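PDB 4QOL: catalase from Bacillus pumilus, which breaks hydrogen peroxide down to water and oxygen at a heme and shows peroxidase-like reactivity toward phenolic substrates that reach that heme. Local coordinates for residues A79-E84 with F118-G123; D249-G254 with N301-N306; A258-V263 with L292-R297. All blocks are in the same frame, centred on the assembly; numbering follows the deposited sequence. Where two conformers were deposited one is given.

Contact 1 of 3, residues A79-E84 with F118-G123; sequences AAFLSE and FYTEEG
Phe81 and Phe118 carry the apolar half of this contact. CE2 of Phe81 comes down over one face of the Phe118 ring, offset toward its rim, 3.6 Å from Phe118 CD2. The two planes meet obliquely, at 37°, with centroids 4.8 Å apart. With its CG held between the backbone N and the carbonyl carbon (chi1 83°), the Phe81 ring is swung from the 3-10 turn toward strand 113-120. CG2 of Thr120 packs beside it, 3.8 Å from Phe81 CB, while Leu82 CG covers the centre of a face of the same ring. Tyr125 and Thr89, on the two strands flanking 113-120, meet both phenylalanines and extend this packing into the sheet. Nearer the surface, the methyl of Ala80 rests against the carboxylate end of Glu122, CB to CD 3.8 Å, and on CG of Glu121, whose own charge is paired with Lys87.

No direct hydrogen bond crosses; two waters do that work. One accepts from Ala80 N and donates to Glu122 OE1 at 2.7 Å, and the other takes Phe81 N and gives to Thr120 OG1 at 3.0 Å.

Within 118-123 the chain reverses in a type I beta turn from Thr120 to Gly123, the hairpin joining strands 113-120 and 123-130. Thr120 OG1 accepts from Glu122 N, an ST turn, and donates to Gly123 O at 2.6 Å, on a lone pair in the carbonyl plane. The hydroxyl is therefore gripped by three partners, which probably fixes its rotation. The chemistry implies a join that is apolar toward the sheet and water-mediated toward the hairpin tip, where the amides of Ala80 and Phe81 are satisfied through solvent.

Contact 2 of 3, residues D249-G254 with N301-N306; sequences DRIEKG and NRNPEN
Asn303 ND2 is shared by two acceptors of helix 242-253: OE2 of Glu252, at 2.9 Å, and the carbonyl oxygen of Tyr248, one residue before 249-254. The Glu252 bond is moderately bent, with 146° at the hydrogen, and uses the anti lone pair of OE2. It lies close to the amide plane of Asn303, and the carboxylate and amide planes are only 20° apart, so the two flat groups meet almost coplanar. A bend at chi2 (54°) turns the Glu252 carboxylate back toward the amide. Water 3 accepts from Asn303 N at 2.8 Å and reaches the same OE2 only weakly.

The helix ends here in a Schellman motif, with Gly254 at positive phi, and it lies against the end of strand 293-302, where Asn301 and Arg302 form a classic beta bulge opposite Tyr64 of strand 60-69.

Ile251 lies against the Asn303 amide and the backbone of Asn301 and Arg302. Its CG2 sits 3.5 Å from Asn303 ND2, and its CD1 approaches Asn303 OD1. Ala63, also on strand 60-69, packs on the same isoleucine as an apolar neighbour.

Contact 3 of 3, residues A258-V263 with L292-R297; sequences AWDLYV and LQKVGR
Strands 258-263 and 293-297 run antiparallel with their axes at 142°, and Val263 and Gln293 bond N to O in both directions, Val263 N to Gln293 O at 2.9 Å. Leu261 N donates to Gly296 O, whereas Leu261 O takes Val295 N at 2.8 Å and Gly296 N only weakly.

On the face that carries Asp260 and Tyr262, the carboxylate of Asp260 forms a salt bridge with Arg297, OD1 to NH1 2.9 Å. NH1 comes from the syn side but 35° out of the carboxylate plane, and the two flat groups are turned well away from coplanar. CB of Ala258 lies over a face of that guanidinium, 3.6 Å from Arg297 NE. Water 4 donates to Asp260 OD1 at 2.6 Å and accepts from Lys294 NZ, whose salt bridge is with Glu70. With an alanine in place of Asp260, the Arg297 guanidinium would probably lose both its counter-charge and the oxygen that holds NH1, and water 4 one of its partners.

Val295 and Gly296 together face Leu261, a classic beta bulge that shifts the register by one within the antiparallel beta-barrel of the catalase fold. Beyond it Lys294 lies across the Tyr262 ring: its extended chain, CG anti to the backbone N (chi1 -165°), sets CG over the face in a CH-pi contact, 4.3 Å from the centroid. Arg219 of strand 211-220 makes a cation-pi contact with this tyrosine.

On the face bearing Leu261 and Val263, Val295 CG2 packs 3.9 Å from Val263 CG2, and Leu261 CD2 lies alongside Val295 CB.

From the N terminus, the loop 79-84 after strand 60-69 is met first; strand 88-96 follows, then strand 113-120 returns to it, so contact 1 closes a loop before either other contact opens. Contact 2 opens at the end of helix 242-253 and closes at the far end of strand 293-302. Contact 3 lies within that span: strand 258-267 leaves soon after the helix, and strand 293-302 comes back along it before running on to contact 2. None cross. All three reach the same antiparallel sheet, contact 2 seating a helix end against it. Contacts 1 and 3 touch directly through Leu82 CD2 and Val295 CG1, 3.8 Å apart.

Contact 1 of 3, residues A79-E84 with F118-G123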
ATOM      1  N   ALA A  79       6.959  -5.138  37.576  1.00 18.11           N
ATOM      2  CA  ALA A  79       7.205  -4.161  36.507  1.00 21.49           C
ATOM      3  C   ALA A  79       8.376  -3.262  36.886  1.00 21.40           C
ATOM      4  O   ALA A  79       8.372  -2.564  37.917  1.00 20.62           O
ATOM      5  CB  ALA A  79       5.957  -3.357  36.241  1.00 22.03           C
ATOM      6  N   ALA A  80       9.373  -3.239  36.009  1.00 20.69           N
ATOM      7  CA  ALA A  80      10.591  -2.495  36.288  1.00 19.72           C
ATOM      8  C   ALA A  80      10.329  -0.999  36.498  1.00 20.12           C
ATOM      9  O   ALA A  80      10.892  -0.398  37.437  1.00 19.14           O
ATOM     10  CB  ALA A  80      11.611  -2.714  35.171  1.00 21.32           C
ATOM     11  N   PHE A  81       9.491  -0.383  35.648  1.00 17.32           N
ATOM     12  CA  PHE A  81       9.278   1.053  35.767  1.00 18.77           C
ATOM     13  C   PHE A  81       8.574   1.467  37.061  1.00 18.99           C
ATOM     14  O   PHE A  81       8.585   2.658  37.412  1.00 20.37           O
ATOM     15  CB  PHE A  81       8.575   1.676  34.508  1.00 18.02           C
ATOM     16  CG  PHE A  81       7.067   1.544  34.500  1.00 18.78           C
ATOM     17  CD1 PHE A  81       6.450   0.353  34.146  1.00 17.97           C
ATOM     18  CD2 PHE A  81       6.268   2.632  34.814  1.00 19.88           C
ATOM     19  CE1 PHE A  81       5.082   0.255  34.106  1.00 19.73           C
ATOM     20  CE2 PHE A  81       4.888   2.560  34.726  1.00 20.34           C
ATOM     21  CZ  PHE A  81       4.299   1.347  34.410  1.00 20.78           C
ATOM     22  N   LEU A  82       7.980   0.515  37.777  1.00 20.31           N
ATOM     23  CA  LEU A  82       7.290   0.820  39.066  1.00 19.41           C
ATOM     24  C   LEU A  82       8.062   0.394  40.303  1.00 20.57           C
ATOM     25  O   LEU A  82       7.513   0.369  41.411  1.00 20.33           O
ATOM     26  CB  LEU A  82       5.894   0.191  39.071  1.00 20.95           C
ATOM     27  CG  LEU A  82       4.933   0.660  37.944  1.00 20.72           C
ATOM     28  CD1 LEU A  82       3.604  -0.089  37.988  1.00 22.61           C
ATOM     29  CD2 LEU A  82       4.693   2.151  38.101  1.00 23.03           C
ATOM     30  N   SER A  83       9.328   0.079  40.145  1.00 21.42           N
ATOM     31  CA  SER A  83      10.035  -0.766  41.171  1.00 22.29           C
ATOM     32  C   SER A  83      10.558   0.025  42.341  1.00 23.59           C
ATOM     33  O   SER A  83      10.938  -0.553  43.391  1.00 27.30           O
ATOM     34  CB  SER A  83      11.190  -1.543  40.578  1.00 21.65           C
ATOM     35  OG  SER A  83      12.193  -0.686  40.006  1.00 23.33           O
ATOM     36  N   GLU A  84      10.685   1.318  42.177  1.00 23.70           N
ATOM     37  CA  GLU A  84      11.196   2.066  43.292  1.00 26.39           C
ATOM     38  C   GLU A  84      10.801   3.512  43.277  1.00 23.91           C
ATOM     39  O   GLU A  84      10.630   4.160  42.204  1.00 24.87           O
ATOM     40  CB  GLU A  84      12.703   1.899  43.444  1.00 31.54           C
ATOM     41  CG  GLU A  84      13.615   2.010  42.251  1.00 39.15           C
ATOM     42  CD  GLU A  84      15.126   2.213  42.682  1.00 50.47           C
ATOM     43  OE1 GLU A  84      15.487   1.912  43.882  1.00 57.73           O
ATOM     44  OE2 GLU A  84      15.998   2.663  41.855  1.00 55.32           O
ATOM     45  N   PHE A 118       4.861   4.327  27.927  1.00 15.52           N
ATOM     46  CA  PHE A 118       5.975   4.386  28.856  1.00 15.78           C
ATOM     47  C   PHE A 118       7.206   3.692  28.214  1.00 15.78           C
ATOM     48  O   PHE A 118       7.170   2.493  27.884  1.00 15.94           O
ATOM     49  CB  PHE A 118       5.628   3.633  30.123  1.00 15.00           C
ATOM     50  CG  PHE A 118       4.436   4.137  30.893  1.00 15.31           C
ATOM     51  CD1 PHE A 118       3.180   3.710  30.642  1.00 15.10           C
ATOM     52  CD2 PHE A 118       4.635   4.968  32.003  1.00 16.32           C
ATOM     53  CE1 PHE A 118       2.110   4.069  31.421  1.00 15.73           C
ATOM     54  CE2 PHE A 118       3.536   5.414  32.741  1.00 16.40           C
ATOM     55  CZ  PHE A 118       2.275   4.956  32.470  1.00 15.70           C
ATOM     56  N   TYR A 119       8.309   4.432  28.082  1.00 16.54           N
ATOM     57  CA  TYR A 119       9.532   3.925  27.473  1.00 15.82           C
ATOM     58  C   TYR A 119      10.427   3.232  28.514  1.00 17.42           C
ATOM     59  O   TYR A 119      11.426   3.783  28.977  1.00 18.66           O
ATOM     60  CB  TYR A 119      10.252   5.027  26.745  1.00 15.92           C
ATOM     61  CG  TYR A 119       9.506   5.670  25.596  1.00 15.05           C
ATOM     62  CD1 TYR A 119       9.541   5.113  24.298  1.00 14.85           C
ATOM     63  CD2 TYR A 119       8.870   6.866  25.776  1.00 14.60           C
ATOM     64  CE1 TYR A 119       8.875   5.732  23.236  1.00 14.28           C
ATOM     65  CE2 TYR A 119       8.234   7.483  24.721  1.00 15.82           C
ATOM     66  CZ  TYR A 119       8.255   6.916  23.466  1.00 14.30           C
ATOM     67  OH  TYR A 119       7.635   7.601  22.398  1.00 14.57           O
ATOM     68  N   THR A 120      10.044   2.019  28.910  1.00 17.50           N
ATOM     69  CA  THR A 120      10.677   1.396  30.086  1.00 17.85           C
ATOM     70  C   THR A 120      11.980   0.689  29.712  1.00 20.02           C
ATOM     71  O   THR A 120      12.227   0.385  28.538  1.00 18.29           O
ATOM     72  CB  THR A 120       9.758   0.402  30.887  1.00 18.62           C
ATOM     73  OG1 THR A 120       9.906  -0.948  30.452  1.00 18.27           O
ATOM     74  CG2 THR A 120       8.260   0.834  30.777  1.00 16.98           C
ATOM     75  N   GLU A 121      12.741   0.328  30.746  1.00 20.40           N
ATOM     76  CA  GLU A 121      13.989  -0.403  30.536  1.00 22.11           C
ATOM     77  C   GLU A 121      13.773  -1.869  30.117  1.00 21.51           C
ATOM     78  O   GLU A 121      14.699  -2.483  29.612  1.00 21.65           O
ATOM     79  CB  GLU A 121      14.877  -0.237  31.759  1.00 25.96           C
ATOM     80  CG  GLU A 121      14.498  -1.070  32.944  1.00 27.87           C
ATOM     81  CD  GLU A 121      15.019  -0.489  34.237  1.00 31.80           C
ATOM     82  OE1 GLU A 121      14.369   0.392  34.777  1.00 32.63           O
ATOM     83  OE2 GLU A 121      16.058  -1.003  34.723  1.00 38.41           O
ATOM     84  N   GLU A 122      12.575  -2.434  30.309  1.00 21.16           N
ATOM     85  CA  GLU A 122      12.221  -3.770  29.859  1.00 21.20           C
ATOM     86  C   GLU A 122      11.260  -3.779  28.655  1.00 20.68           C
ATOM     87  O   GLU A 122      10.579  -4.778  28.411  1.00 19.66           O
ATOM     88  CB  GLU A 122      11.664  -4.617  31.026  1.00 23.83           C
ATOM     89  CG  GLU A 122      12.739  -4.942  32.044  1.00 25.08           C
ATOM     90  CD  GLU A 122      12.322  -5.837  33.204  1.00 26.95           C
ATOM     91  OE1 GLU A 122      11.144  -6.091  33.452  1.00 25.23           O
ATOM     92  OE2 GLU A 122      13.260  -6.316  33.884  1.00 32.21           O
ATOM     93  N   GLY A 123      11.200  -2.646  27.947  1.00 18.27           N
ATOM     94  CA  GLY A 123      10.350  -2.516  26.765  1.00 18.68           C
ATOM     95  C   GLY A 123       9.296  -1.433  26.928  1.00 16.43           C
ATOM     96  O   GLY A 123       9.088  -0.848  28.016  1.00 16.15           O
TER
HETATM   97  O   HOH W   1       8.727  -4.852  33.483  1.00 21.68           O
HETATM   98  O   HOH W   2       8.844  -2.006  33.058  1.00 22.10           O

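Contact 2 of 3, residues D249-G254 with N301-N306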
ATOM      1  N   ASP A 249      -0.616  25.052  23.993  1.00 20.34           N
ATOM      2  CA  ASP A 249      -0.373  26.358  24.619  0.70 22.98           C
ATOM      3  C   ASP A 249       0.045  26.258  26.082  1.00 23.10           C
ATOM      4  O   ASP A 249       0.951  26.988  26.509  1.00 23.88           O
ATOM      5  CB  ASP A 249      -1.634  27.222  24.491  1.00 24.50           C
ATOM      6  CG  ASP A 249      -1.842  27.752  23.074  1.00 27.17           C
ATOM      7  OD1 ASP A 249      -0.972  27.557  22.151  1.00 31.02           O
ATOM      8  OD2 ASP A 249      -2.902  28.377  22.849  1.00 28.24           O
ATOM      9  N   ARG A 250      -0.585  25.377  26.843  1.00 21.35           N
ATOM     10  CA  ARG A 250      -0.148  25.095  28.233  1.00 22.78           C
ATOM     11  C   ARG A 250       1.325  24.727  28.312  1.00 22.39           C
ATOM     12  O   ARG A 250       2.090  25.262  29.111  1.00 22.43           O
ATOM     13  CB  ARG A 250      -0.892  23.921  28.841  1.00 21.63           C
ATOM     14  CG  ARG A 250      -2.280  24.201  29.252  1.00 23.69           C
ATOM     15  CD  ARG A 250      -3.012  22.917  29.676  1.00 24.00           C
ATOM     16  NE  ARG A 250      -4.438  23.191  29.835  1.00 23.49           N
ATOM     17  CZ  ARG A 250      -5.029  23.609  30.954  1.00 23.78           C
ATOM     18  NH1 ARG A 250      -4.341  23.732  32.085  1.00 25.83           N
ATOM     19  NH2 ARG A 250      -6.342  23.852  30.956  1.00 24.13           N
ATOM     20  N   ILE A 251       1.711  23.778  27.454  1.00 19.98           N
ATOM     21  CA  ILE A 251       3.056  23.303  27.462  1.00 19.65           C
ATOM     22  C   ILE A 251       4.005  24.362  26.967  1.00 21.00           C
ATOM     23  O   ILE A 251       5.108  24.543  27.539  1.00 21.25           O
ATOM     24  CB  ILE A 251       3.164  22.016  26.639  1.00 20.00           C
ATOM     25  CG1 ILE A 251       2.429  20.912  27.409  1.00 20.51           C
ATOM     26  CG2 ILE A 251       4.626  21.647  26.379  1.00 20.90           C
ATOM     27  CD1 ILE A 251       2.282  19.599  26.651  1.00 20.18           C
ATOM     28  N   GLU A 252       3.597  25.105  25.939  1.00 21.39           N
ATOM     29  CA  GLU A 252       4.484  26.131  25.389  1.00 25.88           C
ATOM     30  C   GLU A 252       4.748  27.226  26.437  1.00 27.18           C
ATOM     31  O   GLU A 252       5.863  27.754  26.536  1.00 29.36           O
ATOM     32  CB  GLU A 252       3.919  26.705  24.114  1.00 30.95           C
ATOM     33  CG  GLU A 252       5.041  27.134  23.166  1.00 38.60           C
ATOM     34  CD  GLU A 252       6.084  26.003  22.842  1.00 40.24           C
ATOM     35  OE1 GLU A 252       7.192  26.378  22.440  1.00 44.22           O
ATOM     36  OE2 GLU A 252       5.862  24.745  22.941  1.00 35.43           O
ATOM     37  N   LYS A 253       3.754  27.480  27.268  1.00 24.23           N
ATOM     38  CA  LYS A 253       3.847  28.467  28.378  1.00 28.94           C
ATOM     39  C   LYS A 253       4.564  28.003  29.622  1.00 29.59           C
ATOM     40  O   LYS A 253       4.906  28.829  30.479  1.00 28.47           O
ATOM     41  CB  LYS A 253       2.434  28.830  28.843  1.00 31.00           C
ATOM     42  CG  LYS A 253       1.989  30.246  28.491  1.00 40.73           C
ATOM     43  CD  LYS A 253       0.839  30.322  27.477  1.00 44.34           C
ATOM     44  CE  LYS A 253      -0.539  30.428  28.103  1.00 49.65           C
ATOM     45  NZ  LYS A 253      -1.557  29.803  27.202  1.00 56.91           N
ATOM     46  N   GLY A 254       4.779  26.706  29.747  1.00 25.06           N
ATOM     47  CA  GLY A 254       5.419  26.166  30.921  1.00 25.03           C
ATOM     48  C   GLY A 254       4.425  25.763  31.976  1.00 24.92           C
ATOM     49  O   GLY A 254       4.818  25.424  33.116  1.00 30.48           O
ATOM     50  N   ASN A 301       5.417  17.812  29.457  1.00 19.35           N
ATOM     51  CA  ASN A 301       6.256  19.018  29.462  1.00 21.64           C
ATOM     52  C   ASN A 301       6.920  19.377  28.114  1.00 20.62           C
ATOM     53  O   ASN A 301       7.740  20.281  28.055  1.00 20.18           O
ATOM     54  CB  ASN A 301       7.308  18.914  30.553  1.00 21.86           C
ATOM     55  CG  ASN A 301       8.281  17.764  30.338  1.00 21.94           C
ATOM     56  OD1 ASN A 301       8.301  17.141  29.291  1.00 21.48           O
ATOM     57  ND2 ASN A 301       9.085  17.476  31.349  1.00 27.10           N
ATOM     58  N   ARG A 302       6.571  18.679  27.040  1.00 19.29           N
ATOM     59  CA  ARG A 302       7.196  18.937  25.744  1.00 19.89           C
ATOM     60  C   ARG A 302       6.226  18.658  24.577  1.00 19.59           C
ATOM     61  O   ARG A 302       5.724  17.549  24.434  1.00 17.44           O
ATOM     62  CB  ARG A 302       8.468  18.100  25.638  1.00 21.75           C
ATOM     63  CG  ARG A 302       9.260  18.366  24.383  1.00 22.63           C
ATOM     64  CD  ARG A 302      10.670  17.762  24.412  1.00 24.48           C
ATOM     65  NE  ARG A 302      10.693  16.353  24.830  1.00 25.96           N
ATOM     66  CZ  ARG A 302      10.774  15.287  24.036  1.00 29.67           C
ATOM     67  NH1 ARG A 302      10.834  15.371  22.733  1.00 28.89           N
ATOM     68  NH2 ARG A 302      10.782  14.075  24.594  1.00 30.94           N
ATOM     69  N   ASN A 303       6.055  19.642  23.689  1.00 18.57           N
ATOM     70  CA  ASN A 303       5.330  19.416  22.487  1.00 19.79           C
ATOM     71  C   ASN A 303       6.233  18.668  21.471  1.00 18.52           C
ATOM     72  O   ASN A 303       7.453  18.804  21.481  1.00 19.23           O
ATOM     73  CB  ASN A 303       4.804  20.720  21.905  1.00 18.48           C
ATOM     74  CG  ASN A 303       3.734  21.336  22.774  1.00 18.23           C
ATOM     75  OD1 ASN A 303       2.781  20.652  23.171  1.00 21.88           O
ATOM     76  ND2 ASN A 303       3.871  22.608  23.062  1.00 18.86           N
ATOM     77  N   PRO A 304       5.617  17.885  20.587  1.00 19.03           N
ATOM     78  CA  PRO A 304       6.416  17.262  19.514  1.00 18.34           C
ATOM     79  C   PRO A 304       7.037  18.253  18.582  1.00 17.84           C
ATOM     80  O   PRO A 304       6.568  19.438  18.449  1.00 18.97           O
ATOM     81  CB  PRO A 304       5.397  16.386  18.755  1.00 18.49           C
ATOM     82  CG  PRO A 304       4.264  16.215  19.751  1.00 20.27           C
ATOM     83  CD  PRO A 304       4.192  17.521  20.484  1.00 20.10           C
ATOM     84  N   GLU A 305       8.057  17.783  17.884  1.00 19.05           N
ATOM     85  CA  GLU A 305       8.656  18.668  16.837  1.00 19.94           C
ATOM     86  C   GLU A 305       7.898  18.676  15.535  1.00 19.05           C
ATOM     87  O   GLU A 305       7.965  19.660  14.809  1.00 17.90           O
ATOM     88  CB  GLU A 305      10.100  18.219  16.579  1.00 23.31           C
ATOM     89  CG  GLU A 305      11.004  18.466  17.793  1.00 24.34           C
ATOM     90  CD  GLU A 305      11.024  19.977  18.155  1.00 32.04           C
ATOM     91  OE1 GLU A 305      10.486  20.400  19.258  1.00 33.76           O
ATOM     92  OE2 GLU A 305      11.550  20.752  17.310  1.00 31.96           O
ATOM     93  N   ASN A 306       7.215  17.567  15.214  1.00 16.67           N
ATOM     94  CA  ASN A 306       6.463  17.488  13.939  1.00 16.65           C
ATOM     95  C   ASN A 306       5.203  16.646  14.192  1.00 14.70           C
ATOM     96  O   ASN A 306       5.266  15.521  14.690  1.00 14.27           O
ATOM     97  CB  ASN A 306       7.294  16.868  12.832  1.00 15.71           C
ATOM     98  CG  ASN A 306       6.539  16.790  11.522  1.00 16.43           C
ATOM     99  OD1 ASN A 306       5.918  15.765  11.188  1.00 15.05           O
ATOM    100  ND2 ASN A 306       6.650  17.855  10.717  1.00 17.61           N
TER
HETATM  101  O   HOH W   3       7.611  21.995  23.905  1.00 21.70           O

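Contact 3 of 3, residues A258-V263 with L292-R297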
ATOM      1  N   ALA A 258      -0.624  17.726  34.614  1.00 20.66           N
ATOM      2  CA  ALA A 258      -0.179  16.514  35.244  1.00 19.86           C
ATOM      3  C   ALA A 258      -1.363  15.688  35.665  1.00 18.51           C
ATOM      4  O   ALA A 258      -2.460  16.206  35.873  1.00 17.26           O
ATOM      5  CB  ALA A 258       0.732  16.828  36.437  1.00 19.12           C
ATOM      6  N   TRP A 259      -1.092  14.417  35.917  1.00 18.27           N
ATOM      7  CA  TRP A 259      -2.068  13.471  36.443  1.00 17.79           C
ATOM      8  C   TRP A 259      -1.376  12.601  37.425  1.00 17.62           C
ATOM      9  O   TRP A 259      -0.262  12.061  37.183  1.00 17.59           O
ATOM     10  CB  TRP A 259      -2.644  12.568  35.355  1.00 18.48           C
ATOM     11  CG  TRP A 259      -3.543  13.268  34.387  1.00 17.76           C
ATOM     12  CD1 TRP A 259      -4.895  13.211  34.344  1.00 17.39           C
ATOM     13  CD2 TRP A 259      -3.134  14.122  33.301  1.00 18.03           C
ATOM     14  NE1 TRP A 259      -5.371  14.008  33.316  1.00 17.34           N
ATOM     15  CE2 TRP A 259      -4.302  14.575  32.668  1.00 17.19           C
ATOM     16  CE3 TRP A 259      -1.893  14.518  32.799  1.00 17.99           C
ATOM     17  CZ2 TRP A 259      -4.281  15.367  31.542  1.00 18.38           C
ATOM     18  CZ3 TRP A 259      -1.855  15.346  31.689  1.00 17.61           C
ATOM     19  CH2 TRP A 259      -3.067  15.789  31.088  1.00 17.86           C
ATOM     20  N   ASP A 260      -2.066  12.371  38.537  1.00 18.20           N
ATOM     21  CA  ASP A 260      -1.643  11.350  39.457  1.00 18.72           C
ATOM     22  C   ASP A 260      -2.218  10.036  39.071  1.00 17.51           C
ATOM     23  O   ASP A 260      -3.408   9.916  38.766  1.00 17.76           O
ATOM     24  CB  ASP A 260      -2.043  11.725  40.912  1.00 20.64           C
ATOM     25  CG  ASP A 260      -1.254  12.913  41.448  1.00 23.35           C
ATOM     26  OD1 ASP A 260      -0.062  13.091  41.100  1.00 25.91           O
ATOM     27  OD2 ASP A 260      -1.818  13.684  42.247  1.00 23.68           O
ATOM     28  N   LEU A 261      -1.366   9.020  39.111  1.00 18.88           N
ATOM     29  CA  LEU A 261      -1.785   7.626  38.862  1.00 19.49           C
ATOM     30  C   LEU A 261      -2.149   6.915  40.176  1.00 19.81           C
ATOM     31  O   LEU A 261      -1.354   6.881  41.068  1.00 19.77           O
ATOM     32  CB  LEU A 261      -0.622   6.832  38.219  1.00 20.01           C
ATOM     33  CG  LEU A 261      -1.011   5.443  37.746  1.00 20.09           C
ATOM     34  CD1 LEU A 261      -2.112   5.463  36.681  1.00 20.88           C
ATOM     35  CD2 LEU A 261       0.232   4.749  37.208  1.00 20.49           C
ATOM     36  N   TYR A 262      -3.368   6.384  40.238  1.00 20.24           N
ATOM     37  CA  TYR A 262      -3.851   5.562  41.317  1.00 20.30           C
ATOM     38  C   TYR A 262      -4.225   4.202  40.763  1.00 21.09           C
ATOM     39  O   TYR A 262      -4.664   4.082  39.627  1.00 21.56           O
ATOM     40  CB  TYR A 262      -5.084   6.149  41.952  1.00 20.77           C
ATOM     41  CG  TYR A 262      -4.837   7.400  42.749  1.00 21.63           C
ATOM     42  CD1 TYR A 262      -4.764   8.609  42.104  1.00 21.64           C
ATOM     43  CD2 TYR A 262      -4.593   7.349  44.124  1.00 21.69           C
ATOM     44  CE1 TYR A 262      -4.477   9.780  42.799  1.00 24.31           C
ATOM     45  CE2 TYR A 262      -4.317   8.522  44.827  1.00 23.38           C
ATOM     46  CZ  TYR A 262      -4.303   9.741  44.139  1.00 25.13           C
ATOM     47  OH  TYR A 262      -4.026  10.897  44.860  1.00 31.79           O
ATOM     48  N   VAL A 263      -4.058   3.170  41.579  1.00 19.52           N
ATOM     49  CA  VAL A 263      -4.596   1.860  41.256  1.00 19.65           C
ATOM     50  C   VAL A 263      -5.555   1.359  42.309  1.00 19.88           C
ATOM     51  O   VAL A 263      -5.497   1.748  43.468  1.00 19.31           O
ATOM     52  CB  VAL A 263      -3.502   0.797  41.021  1.00 20.70           C
ATOM     53  CG1 VAL A 263      -2.694   1.189  39.789  1.00 20.62           C
ATOM     54  CG2 VAL A 263      -2.603   0.627  42.229  1.00 19.30           C
ATOM     55  N   LEU A 292      -8.463   3.507  46.317  1.00 22.97           N
ATOM     56  CA  LEU A 292      -7.419   4.010  45.430  1.00 23.61           C
ATOM     57  C   LEU A 292      -6.096   4.157  46.144  1.00 24.31           C
ATOM     58  O   LEU A 292      -6.044   4.679  47.269  1.00 27.18           O
ATOM     59  CB  LEU A 292      -7.806   5.349  44.844  1.00 24.06           C
ATOM     60  CG  LEU A 292      -9.133   5.355  44.133  1.00 26.48           C
ATOM     61  CD1 LEU A 292      -9.708   6.765  44.015  1.00 28.80           C
ATOM     62  CD2 LEU A 292      -8.988   4.746  42.781  1.00 25.41           C
ATOM     63  N   GLN A 293      -5.048   3.651  45.514  1.00 23.28           N
ATOM     64  CA  GLN A 293      -3.709   3.608  46.084  1.00 24.13           C
ATOM     65  C   GLN A 293      -2.805   4.401  45.157  1.00 22.58           C
ATOM     66  O   GLN A 293      -2.722   4.067  43.980  1.00 21.12           O
ATOM     67  CB  GLN A 293      -3.216   2.164  46.188  1.00 25.50           C
ATOM     68  CG  GLN A 293      -4.119   1.296  47.033  1.00 27.55           C
ATOM     69  CD  GLN A 293      -3.475   0.014  47.393  1.00 29.62           C
ATOM     70  OE1 GLN A 293      -2.310  -0.006  47.822  1.00 31.49           O
ATOM     71  NE2 GLN A 293      -4.199  -1.082  47.222  1.00 30.56           N
ATOM     72  N   LYS A 294      -2.109   5.422  45.683  1.00 22.48           N
ATOM     73  CA  LYS A 294      -1.314   6.299  44.851  1.00 22.20           C
ATOM     74  C   LYS A 294      -0.043   5.606  44.367  1.00 21.44           C
ATOM     75  O   LYS A 294       0.631   4.934  45.154  1.00 22.35           O
ATOM     76  CB  LYS A 294      -0.961   7.592  45.574  1.00 24.78           C
ATOM     77  CG  LYS A 294      -0.454   8.678  44.613  1.00 27.38           C
ATOM     78  CD  LYS A 294      -0.216   9.948  45.403  1.00 30.60           C
ATOM     79  CE  LYS A 294       0.068  11.097  44.465  1.00 33.42           C
ATOM     80  NZ  LYS A 294       0.587  12.225  45.229  1.00 35.60           N
ATOM     81  N   VAL A 295       0.242   5.739  43.049  1.00 20.44           N
ATOM     82  CA  VAL A 295       1.451   5.177  42.458  1.00 20.09           C
ATOM     83  C   VAL A 295       2.491   6.225  42.153  1.00 20.16           C
ATOM     84  O   VAL A 295       3.678   6.080  42.510  1.00 21.78           O
ATOM     85  CB  VAL A 295       1.151   4.326  41.231  1.00 19.63           C
ATOM     86  CG1 VAL A 295       2.450   3.762  40.651  1.00 20.15           C
ATOM     87  CG2 VAL A 295       0.127   3.272  41.581  1.00 19.10           C
ATOM     88  N   GLY A 296       2.081   7.282  41.481  1.00 20.48           N
ATOM     89  CA  GLY A 296       3.001   8.280  41.042  1.00 20.00           C
ATOM     90  C   GLY A 296       2.350   9.325  40.199  1.00 19.75           C
ATOM     91  O   GLY A 296       1.113   9.487  40.239  1.00 20.61           O
ATOM     92  N   ARG A 297       3.189  10.113  39.558  1.00 17.66           N
ATOM     93  CA  ARG A 297       2.685  11.272  38.849  1.00 19.69           C
ATOM     94  C   ARG A 297       3.330  11.432  37.483  1.00 18.83           C
ATOM     95  O   ARG A 297       4.533  11.234  37.316  1.00 17.95           O
ATOM     96  CB  ARG A 297       2.951  12.584  39.636  1.00 21.40           C
ATOM     97  CG  ARG A 297       2.411  13.860  38.977  1.00 24.13           C
ATOM     98  CD  ARG A 297       2.784  15.000  39.915  1.00 28.55           C
ATOM     99  NE  ARG A 297       2.180  16.305  39.715  1.00 33.13           N
ATOM    100  CZ  ARG A 297       1.054  16.766  40.262  1.00 33.85           C
ATOM    101  NH1 ARG A 297       0.235  15.998  40.966  1.00 33.50           N
ATOM    102  NH2 ARG A 297       0.694  18.013  39.995  1.00 33.74           N
TER
HETATM  103  O   HOH W   4       1.432  13.635  43.098  1.00 29.85           O